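Local coordinates for protein diketoreductase (Acinetobacter baylyi, PDB 4E12) that reduces dicarbonyl compounds with NADH and probably also acts as an NAD-dependent (3S)-3-hydroxyacyl-CoA dehydrogenase of fatty acid beta-oxidation, at residues A[45-50]-A[71-76]; A[115-120]-A[131-136]; A[206-211]-A[259-264]. All coordinates share one frame; numbering follows the deposited sequence.

In the fold
The three contacts follow one another along the chain, each closing before the next opens. Contacts 1 and 2 belong to the NAD-binding Rossmann domain and reach the same sheet. Contact 1 sits at an outermost strand, 74-76, and contact 2 at strand 116-119, further in. Their centres are about 25 Å apart, and their nearest atoms about 11 Å. Contact 3 joins helices 193-209 and 253-267 of the C-terminal domain. Its centre is about 41 Å from that of contact 1 and about 40 Å from that of contact 2, across the centre of the chain. The first two therefore tie helices or their ends to the nucleotide-binding sheet, while the third holds two helices of the all-helical part together.

Contact 1: A[45-50]-A[71-76]; sequences KRFEGL and GGIRYS
Ile73, just after helix 65-72, meets one face of Phe47 of helix 37-57. Its CD1 lies 3.9 Å from the centroid of the Phe47 ring. The methyl stands only 5° off the ring normal, so this is a CH-pi contact over the middle of that face. The second branch of Ile73 works nearer the rim of the ring: CG2 comes to 3.9 Å from Phe47 CE2. CG2 is anti to the backbone N of Ile73, and CG1 is anti to the carbonyl carbon (chi1 -68°). This spread of the two branches lets both reach the same ring.

Two residues on, in strand 74-76, Tyr75 comes to the edge of the Phe47 ring. Its CE1 lies in the plane of that ring, 3.7 Å from Phe47 CD2. The hydroxyl is closer still, with Tyr75 OH 3.3 Å from Phe47 CD2. The two rings are oblique, with planes at 57° and centroids 5.9 Å apart. The side chains run past each other in opposite directions. Ile73 CG2 also sits above one face of the Tyr75 ring, offset toward its rim, and so touches both aromatics.

Phe47 also touches Ala20 of helix 14-25, Leu70 of helix 65-72 and Ala32 of strand 29-33. Its side chain is about 5 Å from that of Thr12, a residue known to bind NAD, though none is bound in this chain. Phe47 and Ile73 are buried, while Tyr75, near a bound glycerol, is partly exposed. The contact is almost wholly apolar; its one polar atom, Tyr75 OH, meets the ring edge. A methyl over one face and an aromatic at the edge hold the Phe47 ring by dispersion and shape.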
ATOM      1  N   LYS A  45      33.951  13.638   3.385  1.00 34.89           N
ATOM      2  CA  LYS A  45      33.882  12.185   3.483  1.00 36.25           C
ATOM      3  C   LYS A  45      32.562  11.634   2.931  1.00 34.85           C
ATOM      4  O   LYS A  45      32.570  10.645   2.192  1.00 32.45           O
ATOM      5  CB  LYS A  45      34.137  11.700   4.917  1.00 36.75           C
ATOM      6  CG  LYS A  45      35.538  12.037   5.422  1.00 44.48           C
ATOM      7  CD  LYS A  45      35.720  11.659   6.888  1.00 54.62           C
ATOM      8  CE  LYS A  45      37.089  12.086   7.405  1.00 67.86           C
ATOM      9  NZ  LYS A  45      37.283  11.740   8.845  1.00 64.86           N
ATOM     10  N   ARG A  46      31.428  12.253   3.256  1.00 34.27           N
ATOM     11  CA  ARG A  46      30.178  11.732   2.705  1.00 32.02           C
ATOM     12  C   ARG A  46      30.201  11.855   1.191  1.00 31.51           C
ATOM     13  O   ARG A  46      29.743  10.958   0.484  1.00 30.74           O
ATOM     14  CB  ARG A  46      28.939  12.431   3.260  1.00 34.37           C
ATOM     15  CG  ARG A  46      28.694  12.194   4.743  1.00 33.31           C
ATOM     16  CD  ARG A  46      27.343  12.731   5.181  1.00 37.51           C
ATOM     17  NE  ARG A  46      27.073  12.405   6.577  1.00 39.96           N
ATOM     18  CZ  ARG A  46      27.431  13.162   7.609  1.00 58.72           C
ATOM     19  NH1 ARG A  46      28.081  14.303   7.410  1.00 51.24           N
ATOM     20  NH2 ARG A  46      27.145  12.782   8.846  1.00 64.52           N
ATOM     21  N   PHE A  47      30.728  12.971   0.697  1.00 30.29           N
ATOM     22  CA  PHE A  47      30.780  13.186  -0.748  1.00 33.18           C
ATOM     23  C   PHE A  47      31.678  12.167  -1.438  1.00 33.97           C
ATOM     24  O   PHE A  47      31.358  11.685  -2.526  1.00 31.35           O
ATOM     25  CB  PHE A  47      31.248  14.597  -1.099  1.00 32.26           C
ATOM     26  CG  PHE A  47      30.272  15.680  -0.758  1.00 30.20           C
ATOM     27  CD1 PHE A  47      28.903  15.507  -0.948  1.00 29.42           C
ATOM     28  CD2 PHE A  47      30.727  16.888  -0.248  1.00 32.33           C
ATOM     29  CE1 PHE A  47      28.008  16.520  -0.633  1.00 31.03           C
ATOM     30  CE2 PHE A  47      29.843  17.903   0.066  1.00 29.48           C
ATOM     31  CZ  PHE A  47      28.479  17.723  -0.124  1.00 31.30           C
ATOM     32  N   GLU A  48      32.807  11.839  -0.821  1.00 35.07           N
ATOM     33  CA  GLU A  48      33.689  10.837  -1.400  1.00 32.79           C
ATOM     34  C   GLU A  48      32.982   9.488  -1.531  1.00 34.71           C
ATOM     35  O   GLU A  48      33.052   8.848  -2.585  1.00 35.18           O
ATOM     36  CB  GLU A  48      34.980  10.733  -0.590  1.00 34.96           C
ATOM     37  CG  GLU A  48      35.793  12.000  -0.711  1.00 39.26           C
ATOM     38  CD  GLU A  48      36.954  12.084   0.249  1.00 40.42           C
ATOM     39  OE1 GLU A  48      36.949  11.384   1.283  1.00 49.84           O
ATOM     40  OE2 GLU A  48      37.873  12.879  -0.036  1.00 40.35           O
ATOM     41  N   GLY A  49      32.295   9.065  -0.470  1.00 34.92           N
ATOM     42  CA  GLY A  49      31.495   7.850  -0.542  1.00 30.99           C
ATOM     43  C   GLY A  49      30.404   7.884  -1.606  1.00 34.30           C
ATOM     44  O   GLY A  49      30.196   6.909  -2.340  1.00 32.98           O
ATOM     45  N   LEU A  50      29.690   9.008  -1.691  1.00 37.50           N
ATOM     46  CA  LEU A  50      28.664   9.170  -2.713  1.00 32.34           C
ATOM     47  C   LEU A  50      29.258   9.067  -4.113  1.00 32.75           C
ATOM     48  O   LEU A  50      28.644   8.473  -4.999  1.00 34.07           O
ATOM     49  CB  LEU A  50      27.880  10.483  -2.522  1.00 32.44           C
ATOM     50  CG  LEU A  50      27.009  10.577  -1.257  1.00 34.96           C
ATOM     51  CD1 LEU A  50      26.487  11.991  -1.042  1.00 32.21           C
ATOM     52  CD2 LEU A  50      25.855   9.585  -1.342  1.00 33.29           C
ATOM     53  N   GLY A  71      34.972  17.091  -7.050  1.00 36.69           N
ATOM     54  CA  GLY A  71      36.000  18.112  -6.959  1.00 39.71           C
ATOM     55  C   GLY A  71      35.497  19.517  -7.178  1.00 39.28           C
ATOM     56  O   GLY A  71      36.165  20.478  -6.786  1.00 39.42           O
ATOM     57  N   GLY A  72      34.326  19.648  -7.799  1.00 42.64           N
ATOM     58  CA  GLY A  72      33.774  20.964  -8.068  1.00 37.11           C
ATOM     59  C   GLY A  72      32.945  21.576  -6.941  1.00 38.19           C
ATOM     60  O   GLY A  72      32.583  22.750  -7.021  1.00 38.28           O
ATOM     61  N   ILE A  73      32.639  20.797  -5.903  1.00 34.64           N
ATOM     62  CA  ILE A  73      31.829  21.263  -4.766  1.00 31.71           C
ATOM     63  C   ILE A  73      32.599  22.248  -3.876  1.00 33.15           C
ATOM     64  O   ILE A  73      33.732  21.984  -3.467  1.00 33.30           O
ATOM     65  CB  ILE A  73      31.349  20.068  -3.898  1.00 31.90           C
ATOM     66  CG1 ILE A  73      30.331  19.233  -4.680  1.00 30.45           C
ATOM     67  CG2 ILE A  73      30.799  20.561  -2.570  1.00 32.36           C
ATOM     68  CD1 ILE A  73      29.971  17.933  -4.044  1.00 36.57           C
ATOM     69  N   ARG A  74      31.980  23.383  -3.580  1.00 33.08           N
ATOM     70  CA  ARG A  74      32.595  24.381  -2.702  1.00 34.57           C
ATOM     71  C   ARG A  74      32.078  24.180  -1.270  1.00 34.31           C
ATOM     72  O   ARG A  74      30.887  23.935  -1.074  1.00 33.40           O
ATOM     73  CB  ARG A  74      32.269  25.785  -3.222  1.00 40.06           C
ATOM     74  CG  ARG A  74      32.981  26.921  -2.491  1.00 63.15           C
ATOM     75  CD  ARG A  74      32.847  28.261  -3.219  1.00 91.24           C
ATOM     76  NE  ARG A  74      31.484  28.791  -3.233  1.00110.04           N
ATOM     77  CZ  ARG A  74      31.008  29.658  -2.341  1.00 86.38           C
ATOM     78  NH1 ARG A  74      31.780  30.098  -1.354  1.00102.34           N
ATOM     79  NH2 ARG A  74      29.757  30.094  -2.433  1.00 60.17           N
ATOM     80  N   TYR A  75      32.968  24.264  -0.284  1.00 31.50           N
ATOM     81  CA  TYR A  75      32.595  24.063   1.110  1.00 31.98           C
ATOM     82  C   TYR A  75      32.679  25.382   1.820  1.00 33.44           C
ATOM     83  O   TYR A  75      33.633  26.140   1.618  1.00 34.12           O
ATOM     84  CB  TYR A  75      33.567  23.111   1.807  1.00 32.54           C
ATOM     85  CG  TYR A  75      33.658  21.761   1.169  1.00 33.93           C
ATOM     86  CD1 TYR A  75      32.972  20.677   1.710  1.00 33.24           C
ATOM     87  CD2 TYR A  75      34.426  21.559   0.025  1.00 34.92           C
ATOM     88  CE1 TYR A  75      33.049  19.420   1.137  1.00 33.61           C
ATOM     89  CE2 TYR A  75      34.504  20.301  -0.567  1.00 31.20           C
ATOM     90  CZ  TYR A  75      33.812  19.240   0.001  1.00 36.08           C
ATOM     91  OH  TYR A  75      33.866  17.990  -0.549  1.00 34.11           O
ATOM     92  N   SER A  76      31.705  25.645   2.678  1.00 31.66           N
ATOM     93  CA  SER A  76      31.682  26.921   3.387  1.00 33.23           C
ATOM     94  C   SER A  76      31.133  26.749   4.802  1.00 35.31           C
ATOM     95  O   SER A  76      30.200  25.968   5.014  1.00 30.88           O
ATOM     96  CB  SER A  76      30.799  27.898   2.614  1.00 34.32           C
ATOM     97  OG  SER A  76      30.776  29.173   3.224  1.00 36.99           O
TER

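Contact 2: A[115-120]-A[131-136]; sequences TIFATN and GYTGRG
Phe117 in strand 116-119 and Thr133 at the end of helix 126-133 form the closest backbone approach, with their CA atoms 8.0 Å apart. The chain leaves the helix at Gly134 with positive phi and then brings Arg135 back over the Phe117 ring.

The Phe117 ring is met from two directions. Thr133 CB lies at its edge, in plane, 3.8 Å from Phe117 CD2. Arg135 lies over one face: its CD is 3.8 Å from the ring centroid in a CH-pi contact, and its NE is 3.6 Å from Phe117 CZ. The ring and guanidinium planes are only 10° apart, so the flat groups lie almost parallel, offset toward their rims.

A bend at chi3 (72°) turns the guanidinium toward the start of the strand. There Arg135 NH1 donates to Thr115 O over 2.9 Å. The bond is fairly straight, at 161°, and uses a lone pair in the carbonyl plane. The acceptor also lies nearly in the guanidinium plane. NH1 bonds to Pro112 O as well, and NH2 to Ala111 O, so backbone carbonyls hold the group flat against Phe117. Thr133 OG1 accepts from Arg135 N at 3.0 Å, an ST turn that fixes the start of this excursion. The same hydroxyl bonds to Val130 O, while Thr115 OG1 bonds to Ala86 O.

The contact lies inside a beta-alpha-beta unit, between strand 116-119 and the end of the helix that leads to strand 139-144. NAD-binding Asn120 follows directly after the first strand. Phe117 also packs on Leu107 of helix 97-110 and Phe139 of the next strand, and Thr133 shares Phe139.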
ATOM      1  N   THR A 115      17.152  34.899  -4.436  1.00 44.97           N
ATOM      2  CA  THR A 115      17.285  33.535  -3.924  1.00 39.51           C
ATOM      3  C   THR A 115      15.974  32.835  -3.560  1.00 39.52           C
ATOM      4  O   THR A 115      15.179  33.318  -2.749  1.00 38.99           O
ATOM      5  CB  THR A 115      18.280  33.466  -2.735  1.00 43.37           C
ATOM      6  OG1 THR A 115      19.560  33.954  -3.171  1.00 45.75           O
ATOM      7  CG2 THR A 115      18.460  32.024  -2.259  1.00 37.61           C
ATOM      8  N   ILE A 116      15.770  31.665  -4.162  1.00 40.34           N
ATOM      9  CA  ILE A 116      14.655  30.801  -3.787  1.00 38.25           C
ATOM     10  C   ILE A 116      15.070  29.947  -2.600  1.00 34.59           C
ATOM     11  O   ILE A 116      16.190  29.425  -2.571  1.00 35.67           O
ATOM     12  CB  ILE A 116      14.270  29.880  -4.949  1.00 39.35           C
ATOM     13  CG1 ILE A 116      13.831  30.732  -6.140  1.00 35.69           C
ATOM     14  CG2 ILE A 116      13.201  28.882  -4.499  1.00 34.51           C
ATOM     15  CD1 ILE A 116      13.578  29.968  -7.418  1.00 34.16           C
ATOM     16  N   PHE A 117      14.189  29.829  -1.612  1.00 33.02           N
ATOM     17  CA  PHE A 117      14.457  28.980  -0.453  1.00 34.32           C
ATOM     18  C   PHE A 117      13.608  27.715  -0.538  1.00 29.90           C
ATOM     19  O   PHE A 117      12.386  27.783  -0.691  1.00 31.87           O
ATOM     20  CB  PHE A 117      14.095  29.674   0.866  1.00 33.42           C
ATOM     21  CG  PHE A 117      14.914  30.902   1.186  1.00 35.45           C
ATOM     22  CD1 PHE A 117      16.090  31.189   0.501  1.00 39.39           C
ATOM     23  CD2 PHE A 117      14.497  31.770   2.185  1.00 36.84           C
ATOM     24  CE1 PHE A 117      16.841  32.326   0.807  1.00 39.85           C
ATOM     25  CE2 PHE A 117      15.241  32.915   2.498  1.00 33.00           C
ATOM     26  CZ  PHE A 117      16.412  33.189   1.809  1.00 31.62           C
ATOM     27  N   ALA A 118      14.236  26.556  -0.406  1.00 30.51           N
ATOM     28  CA  ALA A 118      13.457  25.323  -0.348  1.00 28.80           C
ATOM     29  C   ALA A 118      13.848  24.501   0.881  1.00 30.55           C
ATOM     30  O   ALA A 118      15.034  24.260   1.129  1.00 34.65           O
ATOM     31  CB  ALA A 118      13.663  24.526  -1.634  1.00 30.69           C
ATOM     32  N   THR A 119      12.850  24.080   1.653  1.00 30.51           N
ATOM     33  CA  THR A 119      13.067  23.223   2.818  1.00 31.53           C
ATOM     34  C   THR A 119      12.880  21.746   2.447  1.00 33.03           C
ATOM     35  O   THR A 119      11.994  21.417   1.655  1.00 34.14           O
ATOM     36  CB  THR A 119      12.076  23.593   3.965  1.00 28.19           C
ATOM     37  OG1 THR A 119      12.271  22.714   5.078  1.00 31.50           O
ATOM     38  CG2 THR A 119      10.628  23.513   3.489  1.00 27.30           C
ATOM     39  N   ASN A 120      13.719  20.864   3.001  1.00 33.43           N
ATOM     40  CA  ASN A 120      13.590  19.426   2.764  1.00 32.83           C
ATOM     41  C   ASN A 120      12.846  18.776   3.933  1.00 34.14           C
ATOM     42  O   ASN A 120      12.775  17.546   4.023  1.00 32.34           O
ATOM     43  CB  ASN A 120      14.988  18.783   2.596  1.00 33.46           C
ATOM     44  CG  ASN A 120      14.922  17.279   2.379  1.00 35.62           C
ATOM     45  OD1 ASN A 120      14.179  16.791   1.522  1.00 33.26           O
ATOM     46  ND2 ASN A 120      15.688  16.533   3.168  1.00 36.51           N
ATOM     47  N   GLY A 131       7.153  32.509   7.784  1.00 52.40           N
ATOM     48  CA  GLY A 131       7.278  33.821   8.392  1.00 59.68           C
ATOM     49  C   GLY A 131       8.702  34.292   8.616  1.00 58.29           C
ATOM     50  O   GLY A 131       8.976  35.494   8.567  1.00 64.37           O
ATOM     51  N   TYR A 132       9.611  33.353   8.857  1.00 59.88           N
ATOM     52  CA  TYR A 132      10.997  33.683   9.154  1.00 49.92           C
ATOM     53  C   TYR A 132      11.765  34.036   7.887  1.00 53.67           C
ATOM     54  O   TYR A 132      12.758  34.766   7.938  1.00 58.07           O
ATOM     55  CB  TYR A 132      11.686  32.496   9.813  1.00 49.89           C
ATOM     56  CG  TYR A 132      10.942  31.942  10.994  1.00 55.22           C
ATOM     57  CD1 TYR A 132      10.392  32.788  11.950  1.00 49.05           C
ATOM     58  CD2 TYR A 132      10.788  30.567  11.160  1.00 54.63           C
ATOM     59  CE1 TYR A 132       9.701  32.280  13.049  1.00 62.94           C
ATOM     60  CE2 TYR A 132      10.099  30.047  12.254  1.00 66.99           C
ATOM     61  CZ  TYR A 132       9.559  30.907  13.194  1.00 62.46           C
ATOM     62  OH  TYR A 132       8.878  30.402  14.276  1.00 72.69           O
ATOM     63  N   THR A 133      11.328  33.515   6.749  1.00 51.94           N
ATOM     64  CA  THR A 133      12.101  33.708   5.533  1.00 49.32           C
ATOM     65  C   THR A 133      12.171  35.173   5.143  1.00 51.68           C
ATOM     66  O   THR A 133      13.228  35.659   4.737  1.00 45.53           O
ATOM     67  CB  THR A 133      11.543  32.925   4.332  1.00 48.28           C
ATOM     68  OG1 THR A 133      10.270  33.456   3.951  1.00 43.17           O
ATOM     69  CG2 THR A 133      11.409  31.453   4.674  1.00 40.24           C
ATOM     70  N   GLY A 134      11.047  35.871   5.252  1.00 52.13           N
ATOM     71  CA  GLY A 134      10.992  37.242   4.784  1.00 52.33           C
ATOM     72  C   GLY A 134      10.757  37.310   3.293  1.00 56.41           C
ATOM     73  O   GLY A 134      10.752  38.389   2.695  1.00 61.14           O
ATOM     74  N   ARG A 135      10.596  36.140   2.681  1.00 54.11           N
ATOM     75  CA  ARG A 135      10.266  36.059   1.269  1.00 45.21           C
ATOM     76  C   ARG A 135       9.305  34.906   0.984  1.00 51.78           C
ATOM     77  O   ARG A 135       9.668  33.921   0.338  1.00 46.80           O
ATOM     78  CB  ARG A 135      11.533  35.976   0.409  1.00 45.67           C
ATOM     79  CG  ARG A 135      12.439  34.779   0.670  1.00 37.49           C
ATOM     80  CD  ARG A 135      13.717  34.875  -0.180  1.00 36.37           C
ATOM     81  NE  ARG A 135      14.612  35.929   0.305  1.00 42.69           N
ATOM     82  CZ  ARG A 135      15.777  36.254  -0.248  1.00 37.22           C
ATOM     83  NH1 ARG A 135      16.210  35.614  -1.320  1.00 38.93           N
ATOM     84  NH2 ARG A 135      16.517  37.226   0.275  1.00 46.09           N
ATOM     85  N   GLY A 136       8.074  35.036   1.468  1.00 47.11           N
ATOM     86  CA  GLY A 136       7.086  33.991   1.272  1.00 44.63           C
ATOM     87  C   GLY A 136       6.804  33.620  -0.175  1.00 46.38           C
ATOM     88  O   GLY A 136       6.395  32.491  -0.460  1.00 51.54           O
TER

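Contact 3: A[206-211]-A[259-264]; sequences ELLVDG and AAYLKE
Helices 193-209 and 253-267 of the C-terminal domain meet here, with Tyr261 of the second lying against Leu208 and Val209 of the first. The CA atoms of Val209 and Tyr261 are 7.2 Å apart. The first helix ends in a Schellman motif with Gly211 as its C-prime residue: Gly211 N bonds to Leu208 O, and Ile212 N to Leu207 O.

Leu208 CD2 comes to 3.5 Å from Tyr261 CE2, an oblique approach to the ring. Its other methyl, CD1, is 3.8 Å from Tyr261 OH, so the fork of the leucine spans the far end of the tyrosine. The two side chains meet at about a right angle. With chi1 at -179° the ring of Tyr261 points directly away from the backbone N and so reaches Leu208. Val209 touches the near end instead, with CG2 4.2 Å from Tyr261 CB.

Phe280 also packs on Leu208. Asp210, just past the end of the first helix, forms a salt bridge with Lys254 of the second. Leu208 is buried, whereas Tyr261 remains partly exposed. The helices thus meet through apolar dispersion and shape at this point, with charge at the margin.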
ATOM      1  N   GLU A 206      -0.909  -3.028  13.293  1.00 29.10           N
ATOM      2  CA  GLU A 206      -2.090  -3.390  14.083  1.00 30.56           C
ATOM      3  C   GLU A 206      -2.428  -4.875  13.950  1.00 29.81           C
ATOM      4  O   GLU A 206      -2.696  -5.548  14.948  1.00 33.77           O
ATOM      5  CB  GLU A 206      -3.298  -2.546  13.667  1.00 32.46           C
ATOM      6  CG  GLU A 206      -4.596  -2.897  14.397  1.00 37.17           C
ATOM      7  CD  GLU A 206      -5.263  -4.182  13.895  1.00 43.69           C
ATOM      8  OE1 GLU A 206      -5.940  -4.861  14.693  1.00 43.05           O
ATOM      9  OE2 GLU A 206      -5.131  -4.512  12.699  1.00 53.02           O
ATOM     10  N   LEU A 207      -2.430  -5.395  12.730  1.00 29.41           N
ATOM     11  CA  LEU A 207      -2.659  -6.832  12.539  1.00 27.46           C
ATOM     12  C   LEU A 207      -1.620  -7.650  13.297  1.00 29.96           C
ATOM     13  O   LEU A 207      -1.933  -8.710  13.843  1.00 31.89           O
ATOM     14  CB  LEU A 207      -2.554  -7.220  11.064  1.00 26.35           C
ATOM     15  CG  LEU A 207      -3.542  -6.614  10.073  1.00 29.20           C
ATOM     16  CD1 LEU A 207      -3.153  -7.069   8.658  1.00 29.60           C
ATOM     17  CD2 LEU A 207      -4.945  -7.092  10.448  1.00 30.61           C
ATOM     18  N   LEU A 208      -0.366  -7.198  13.304  1.00 26.99           N
ATOM     19  CA  LEU A 208       0.657  -7.974  14.000  1.00 29.71           C
ATOM     20  C   LEU A 208       0.442  -7.866  15.497  1.00 31.37           C
ATOM     21  O   LEU A 208       0.389  -8.875  16.206  1.00 37.35           O
ATOM     22  CB  LEU A 208       2.067  -7.481  13.667  1.00 27.29           C
ATOM     23  CG  LEU A 208       3.228  -8.199  14.378  1.00 31.45           C
ATOM     24  CD1 LEU A 208       3.227  -9.708  14.102  1.00 29.11           C
ATOM     25  CD2 LEU A 208       4.546  -7.562  13.963  1.00 30.69           C
ATOM     26  N   VAL A 209       0.344  -6.631  15.968  1.00 30.96           N
ATOM     27  CA  VAL A 209       0.253  -6.355  17.399  1.00 38.83           C
ATOM     28  C   VAL A 209      -1.008  -6.921  18.043  1.00 40.54           C
ATOM     29  O   VAL A 209      -1.009  -7.261  19.233  1.00 36.77           O
ATOM     30  CB  VAL A 209       0.353  -4.863  17.685  1.00 40.09           C
ATOM     31  CG1 VAL A 209       0.115  -4.600  19.155  1.00 46.09           C
ATOM     32  CG2 VAL A 209       1.735  -4.374  17.329  1.00 42.57           C
ATOM     33  N   ASP A 210      -2.085  -7.032  17.277  1.00 35.12           N
ATOM     34  CA  ASP A 210      -3.320  -7.579  17.841  1.00 33.55           C
ATOM     35  C   ASP A 210      -3.401  -9.088  17.682  1.00 32.88           C
ATOM     36  O   ASP A 210      -4.436  -9.691  17.977  1.00 34.80           O
ATOM     37  CB  ASP A 210      -4.565  -6.916  17.256  1.00 30.04           C
ATOM     38  CG  ASP A 210      -4.743  -5.466  17.717  1.00 37.26           C
ATOM     39  OD1 ASP A 210      -4.198  -5.069  18.772  1.00 36.00           O
ATOM     40  OD2 ASP A 210      -5.440  -4.713  17.024  1.00 40.85           O
ATOM     41  N   GLY A 211      -2.316  -9.692  17.208  1.00 33.76           N
ATOM     42  CA  GLY A 211      -2.259 -11.132  17.073  1.00 33.81           C
ATOM     43  C   GLY A 211      -3.113 -11.739  15.970  1.00 34.54           C
ATOM     44  O   GLY A 211      -3.498 -12.905  16.067  1.00 37.78           O
ATOM     45  N   ALA A 259       5.245   0.296  18.737  1.00 34.30           N
ATOM     46  CA  ALA A 259       6.555   0.760  19.183  1.00 37.26           C
ATOM     47  C   ALA A 259       7.098  -0.133  20.304  1.00 39.91           C
ATOM     48  O   ALA A 259       8.235  -0.611  20.234  1.00 37.26           O
ATOM     49  CB  ALA A 259       6.489   2.215  19.631  1.00 33.55           C
ATOM     50  N   ALA A 260       6.280  -0.378  21.326  1.00 40.73           N
ATOM     51  CA  ALA A 260       6.684  -1.253  22.430  1.00 39.47           C
ATOM     52  C   ALA A 260       7.020  -2.664  21.940  1.00 40.06           C
ATOM     53  O   ALA A 260       7.911  -3.311  22.491  1.00 37.19           O
ATOM     54  CB  ALA A 260       5.605  -1.307  23.501  1.00 46.88           C
ATOM     55  N   TYR A 261       6.306  -3.135  20.914  1.00 36.80           N
ATOM     56  CA  TYR A 261       6.492  -4.473  20.357  1.00 37.64           C
ATOM     57  C   TYR A 261       7.838  -4.563  19.651  1.00 33.58           C
ATOM     58  O   TYR A 261       8.586  -5.536  19.801  1.00 31.10           O
ATOM     59  CB  TYR A 261       5.362  -4.802  19.366  1.00 34.19           C
ATOM     60  CG  TYR A 261       5.446  -6.175  18.752  1.00 35.35           C
ATOM     61  CD1 TYR A 261       4.775  -7.263  19.319  1.00 36.97           C
ATOM     62  CD2 TYR A 261       6.193  -6.398  17.596  1.00 30.28           C
ATOM     63  CE1 TYR A 261       4.853  -8.530  18.746  1.00 40.01           C
ATOM     64  CE2 TYR A 261       6.272  -7.661  17.016  1.00 36.45           C
ATOM     65  CZ  TYR A 261       5.606  -8.721  17.591  1.00 40.23           C
ATOM     66  OH  TYR A 261       5.694  -9.972  17.016  1.00 43.36           O
ATOM     67  N   LEU A 262       8.143  -3.527  18.892  1.00 30.86           N
ATOM     68  CA  LEU A 262       9.419  -3.435  18.202  1.00 38.27           C
ATOM     69  C   LEU A 262      10.536  -3.350  19.216  1.00 39.73           C
ATOM     70  O   LEU A 262      11.560  -4.026  19.087  1.00 36.19           O
ATOM     71  CB  LEU A 262       9.461  -2.186  17.331  1.00 33.05           C
ATOM     72  CG  LEU A 262       8.622  -2.112  16.068  1.00 41.44           C
ATOM     73  CD1 LEU A 262       8.844  -0.747  15.439  1.00 36.34           C
ATOM     74  CD2 LEU A 262       9.067  -3.209  15.114  1.00 39.59           C
ATOM     75  N   LYS A 263      10.323  -2.523  20.233  1.00 36.28           N
ATOM     76  CA  LYS A 263      11.361  -2.274  21.226  1.00 36.10           C
ATOM     77  C   LYS A 263      11.751  -3.581  21.910  1.00 33.66           C
ATOM     78  O   LYS A 263      12.932  -3.934  21.960  1.00 37.59           O
ATOM     79  CB  LYS A 263      10.878  -1.234  22.238  1.00 33.97           C
ATOM     80  CG  LYS A 263      11.914  -0.728  23.254  1.00 37.12           C
ATOM     81  CD  LYS A 263      13.070  -0.026  22.574  1.00 38.42           C
ATOM     82  CE  LYS A 263      13.874   0.821  23.542  1.00 39.64           C
ATOM     83  NZ  LYS A 263      14.451   0.050  24.685  1.00 35.18           N
ATOM     84  N   GLU A 264      10.752  -4.305  22.407  1.00 37.56           N
ATOM     85  CA  GLU A 264      10.968  -5.557  23.114  1.00 41.93           C
ATOM     86  C   GLU A 264      11.496  -6.648  22.206  1.00 43.15           C
ATOM     87  O   GLU A 264      12.448  -7.343  22.564  1.00 35.00           O
ATOM     88  CB  GLU A 264       9.669  -6.042  23.766  1.00 39.81           C
ATOM     89  CG  GLU A 264       9.810  -7.408  24.442  1.00 49.20           C
ATOM     90  CD  GLU A 264       8.502  -7.918  25.023  1.00 52.66           C
ATOM     91  OE1 GLU A 264       7.520  -7.146  25.044  1.00 53.01           O
ATOM     92  OE2 GLU A 264       8.455  -9.089  25.458  1.00 57.72           O
TER